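Local coordinates for protein putative integrase (Listeria innocua, PDB 5U96) that probably binds DNA and exchanges its strands as a serine integrase, the fragment being the coiled-coil domain whose interactions mediate the direction of recombination, at residues Phe18-Asn23 / Ser29-Met34. Numbering follows the deposited sequence.
Sequences FDLYIN and SELDSM
Tyr21 lies over Leu31 and reaches on to Asp32, bridging two antiparallel helices whose short segments have axes that come within 10.6 Å at an angle of 163°. Leu31 packs on one face of the ring: CD1 sits 3.7 Å from the centroid of the Tyr21 ring and almost on its normal, a CH-pi contact. CB of the same leucine lies near the phenol end, 3.3 Å from Tyr21 CZ. With CG anti to its own carbonyl carbon (chi1 -69°), the Tyr21 side chain extends toward helix 28-50 and carries its hydroxyl up to Leu31 CB and the Leu31 carbonyl oxygen. There OH lies 2.9 Å from Asp32 OD1 and 3.0 Å from Leu31 O, between two oxygens that could each accept its proton. Asp32 OD1 sits at the ring edge and in its plane, while the carboxylate itself is turned 41° from the ring. The other methyl of Leu31, CD2, points to Leu20 and packs on its CD1 at 3.7 Å. Leu17 extends this apolar seam along helix 7-23, and Tyr21 of the second subunit packs on Leu20. The contact lies beside the loop joining helix 7-23 to helix 28-50, at the closed end of the helical hairpin in the coiled-coil domain. Its chemistry grades from a buried leucine pair, through an aromatic face, to a polar edge where the hydroxyl can probably donate to either oxygen of helix 28-50.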
ATOM      1  N   PHE A  18      -2.416  -2.664  -8.613  1.00 34.90           N
ATOM      2  CA  PHE A  18      -3.287  -3.665  -9.215  1.00 34.69           C
ATOM      3  C   PHE A  18      -2.549  -4.985  -9.402  1.00 35.62           C
ATOM      4  O   PHE A  18      -3.156  -6.054  -9.361  1.00 36.25           O
ATOM      5  CB  PHE A  18      -3.843  -3.191 -10.556  1.00 35.13           C
ATOM      6  CG  PHE A  18      -5.002  -4.013 -11.042  1.00 36.14           C
ATOM      7  CD1 PHE A  18      -6.298  -3.694 -10.670  1.00 36.87           C
ATOM      8  CD2 PHE A  18      -4.799  -5.119 -11.851  1.00 36.02           C
ATOM      9  CE1 PHE A  18      -7.366  -4.453 -11.106  1.00 36.86           C
ATOM     10  CE2 PHE A  18      -5.864  -5.881 -12.288  1.00 36.46           C
ATOM     11  CZ  PHE A  18      -7.149  -5.547 -11.915  1.00 36.57           C
ATOM     12  N   ASP A  19      -1.238  -4.906  -9.600  1.00 35.18           N
ATOM     13  CA  ASP A  19      -0.422  -6.099  -9.799  1.00 34.79           C
ATOM     14  C   ASP A  19      -0.442  -6.992  -8.562  1.00 35.99           C
ATOM     15  O   ASP A  19      -0.111  -8.175  -8.636  1.00 35.68           O
ATOM     16  CB  ASP A  19       1.019  -5.715 -10.137  1.00 34.62           C
ATOM     17  CG  ASP A  19       1.108  -4.737 -11.291  1.00 34.34           C
ATOM     18  OD1 ASP A  19       0.122  -4.618 -12.046  1.00 35.45           O
ATOM     19  OD2 ASP A  19       2.165  -4.091 -11.444  1.00 34.86           O
ATOM     20  N   LEU A  20      -0.825  -6.420  -7.424  1.00 35.81           N
ATOM     21  CA  LEU A  20      -0.924  -7.180  -6.183  1.00 36.64           C
ATOM     22  C   LEU A  20      -2.242  -7.947  -6.123  1.00 37.21           C
ATOM     23  O   LEU A  20      -2.318  -9.012  -5.510  1.00 35.02           O
ATOM     24  CB  LEU A  20      -0.794  -6.252  -4.973  1.00 35.90           C
ATOM     25  CG  LEU A  20       0.527  -5.486  -4.859  1.00 35.23           C
ATOM     26  CD1 LEU A  20       0.524  -4.606  -3.619  1.00 34.90           C
ATOM     27  CD2 LEU A  20       1.716  -6.436  -4.838  1.00 34.94           C
ATOM     28  N   TYR A  21      -3.277  -7.404  -6.757  1.00 37.09           N
ATOM     29  CA  TYR A  21      -4.556  -8.100  -6.855  1.00 37.40           C
ATOM     30  C   TYR A  21      -4.424  -9.331  -7.749  1.00 37.41           C
ATOM     31  O   TYR A  21      -4.921 -10.406  -7.415  1.00 38.23           O
ATOM     32  CB  TYR A  21      -5.650  -7.182  -7.407  1.00 37.30           C
ATOM     33  CG  TYR A  21      -6.084  -6.060  -6.486  1.00 36.97           C
ATOM     34  CD1 TYR A  21      -7.062  -6.259  -5.521  1.00 37.15           C
ATOM     35  CD2 TYR A  21      -5.534  -4.795  -6.603  1.00 36.51           C
ATOM     36  CE1 TYR A  21      -7.466  -5.227  -4.690  1.00 37.04           C
ATOM     37  CE2 TYR A  21      -5.929  -3.759  -5.782  1.00 36.56           C
ATOM     38  CZ  TYR A  21      -6.895  -3.979  -4.827  1.00 36.86           C
ATOM     39  OH  TYR A  21      -7.286  -2.944  -4.009  1.00 37.57           O
ATOM     40  N   ILE A  22      -3.747  -9.170  -8.884  1.00 37.37           N
ATOM     41  CA  ILE A  22      -3.626 -10.250  -9.859  1.00 37.71           C
ATOM     42  C   ILE A  22      -2.585 -11.266  -9.398  1.00 38.84           C
ATOM     43  O   ILE A  22      -2.640 -12.438  -9.767  1.00 39.13           O
ATOM     44  CB  ILE A  22      -3.262  -9.712 -11.264  1.00 37.55           C
ATOM     45  CG1 ILE A  22      -1.799  -9.268 -11.337  1.00 38.04           C
ATOM     46  CG2 ILE A  22      -4.170  -8.556 -11.631  1.00 37.66           C
ATOM     47  CD1 ILE A  22      -0.913 -10.231 -12.092  1.00 38.34           C
ATOM     48  N   ASN A  23      -1.638 -10.803  -8.588  1.00 38.04           N
ATOM     49  CA  ASN A  23      -0.729 -11.697  -7.885  1.00 38.63           C
ATOM     50  C   ASN A  23      -1.536 -12.635  -6.995  1.00 38.67           C
ATOM     51  O   ASN A  23      -1.176 -13.797  -6.807  1.00 39.06           O
ATOM     52  CB  ASN A  23       0.282 -10.893  -7.064  1.00 37.54           C
ATOM     53  CG  ASN A  23       1.006 -11.737  -6.032  1.00 38.47           C
ATOM     54  OD1 ASN A  23       0.438 -12.106  -5.005  1.00 38.14           O
ATOM     55  ND2 ASN A  23       2.275 -12.025  -6.290  1.00 38.48           N
ATOM     56  N   SER A  29      -8.762  -5.747   1.441  1.00 37.68           N
ATOM     57  CA  SER A  29      -9.173  -4.579   2.213  1.00 37.55           C
ATOM     58  C   SER A  29      -7.989  -3.652   2.465  1.00 37.61           C
ATOM     59  O   SER A  29      -8.147  -2.432   2.521  1.00 38.28           O
ATOM     60  CB  SER A  29      -9.803  -5.005   3.540  1.00 36.62           C
ATOM     61  OG  SER A  29      -8.860  -5.669   4.362  1.00 37.04           O
ATOM     62  N   GLU A  30      -6.806  -4.235   2.624  1.00 38.08           N
ATOM     63  CA  GLU A  30      -5.580  -3.456   2.742  1.00 39.09           C
ATOM     64  C   GLU A  30      -5.349  -2.653   1.469  1.00 38.06           C
ATOM     65  O   GLU A  30      -5.014  -1.469   1.515  1.00 38.74           O
ATOM     66  CB  GLU A  30      -4.377  -4.365   3.010  1.00 39.11           C
ATOM     67  CG  GLU A  30      -4.488  -5.217   4.266  1.00 38.87           C
ATOM     68  CD  GLU A  30      -3.329  -6.186   4.413  1.00 38.40           C
ATOM     69  OE1 GLU A  30      -2.442  -6.196   3.532  1.00 37.34           O
ATOM     70  OE2 GLU A  30      -3.304  -6.941   5.407  1.00 38.88           O
ATOM     71  N   LEU A  31      -5.541  -3.310   0.330  1.00 38.59           N
ATOM     72  CA  LEU A  31      -5.282  -2.708  -0.972  1.00 37.98           C
ATOM     73  C   LEU A  31      -6.366  -1.702  -1.362  1.00 37.98           C
ATOM     74  O   LEU A  31      -6.145  -0.847  -2.222  1.00 37.80           O
ATOM     75  CB  LEU A  31      -5.177  -3.802  -2.040  1.00 37.74           C
ATOM     76  CG  LEU A  31      -4.171  -4.928  -1.795  1.00 37.16           C
ATOM     77  CD1 LEU A  31      -4.445  -6.077  -2.751  1.00 37.50           C
ATOM     78  CD2 LEU A  31      -2.743  -4.431  -1.956  1.00 36.92           C
ATOM     79  N   ASP A  32      -7.531  -1.799  -0.726  1.00 38.17           N
ATOM     80  CA  ASP A  32      -8.673  -0.951  -1.065  1.00 38.34           C
ATOM     81  C   ASP A  32      -8.550   0.432  -0.432  1.00 38.81           C
ATOM     82  O   ASP A  32      -9.072   1.412  -0.962  1.00 38.83           O
ATOM     83  CB  ASP A  32      -9.984  -1.609  -0.621  1.00 38.04           C
ATOM     84  CG  ASP A  32     -10.493  -2.637  -1.618  1.00 37.49           C
ATOM     85  OD1 ASP A  32      -9.684  -3.150  -2.420  1.00 37.25           O
ATOM     86  OD2 ASP A  32     -11.707  -2.932  -1.598  1.00 37.97           O
ATOM     87  N   SER A  33      -7.859   0.505   0.700  1.00 39.63           N
ATOM     88  CA  SER A  33      -7.712   1.762   1.425  1.00 39.28           C
ATOM     89  C   SER A  33      -6.836   2.754   0.670  1.00 38.94           C
ATOM     90  O   SER A  33      -7.147   3.943   0.603  1.00 39.24           O
ATOM     91  CB  SER A  33      -7.125   1.511   2.814  1.00 39.55           C
ATOM     92  OG  SER A  33      -8.000   0.722   3.599  1.00 40.39           O
ATOM     93  N   MET A  34      -5.735   2.267   0.112  1.00 38.89           N
ATOM     94  CA  MET A  34      -4.815   3.126  -0.626  1.00 39.00           C
ATOM     95  C   MET A  34      -5.356   3.430  -2.014  1.00 38.06           C
ATOM     96  O   MET A  34      -5.069   4.480  -2.585  1.00 37.96           O
ATOM     97  CB  MET A  34      -3.442   2.474  -0.732  1.00 38.92           C
ATOM     98  CG  MET A  34      -2.856   2.083   0.610  1.00 38.65           C
ATOM     99  SD  MET A  34      -1.290   1.221   0.454  1.00 34.75           S
ATOM    100  CE  MET A  34      -1.824  -0.321  -0.282  1.00 36.09           C
TER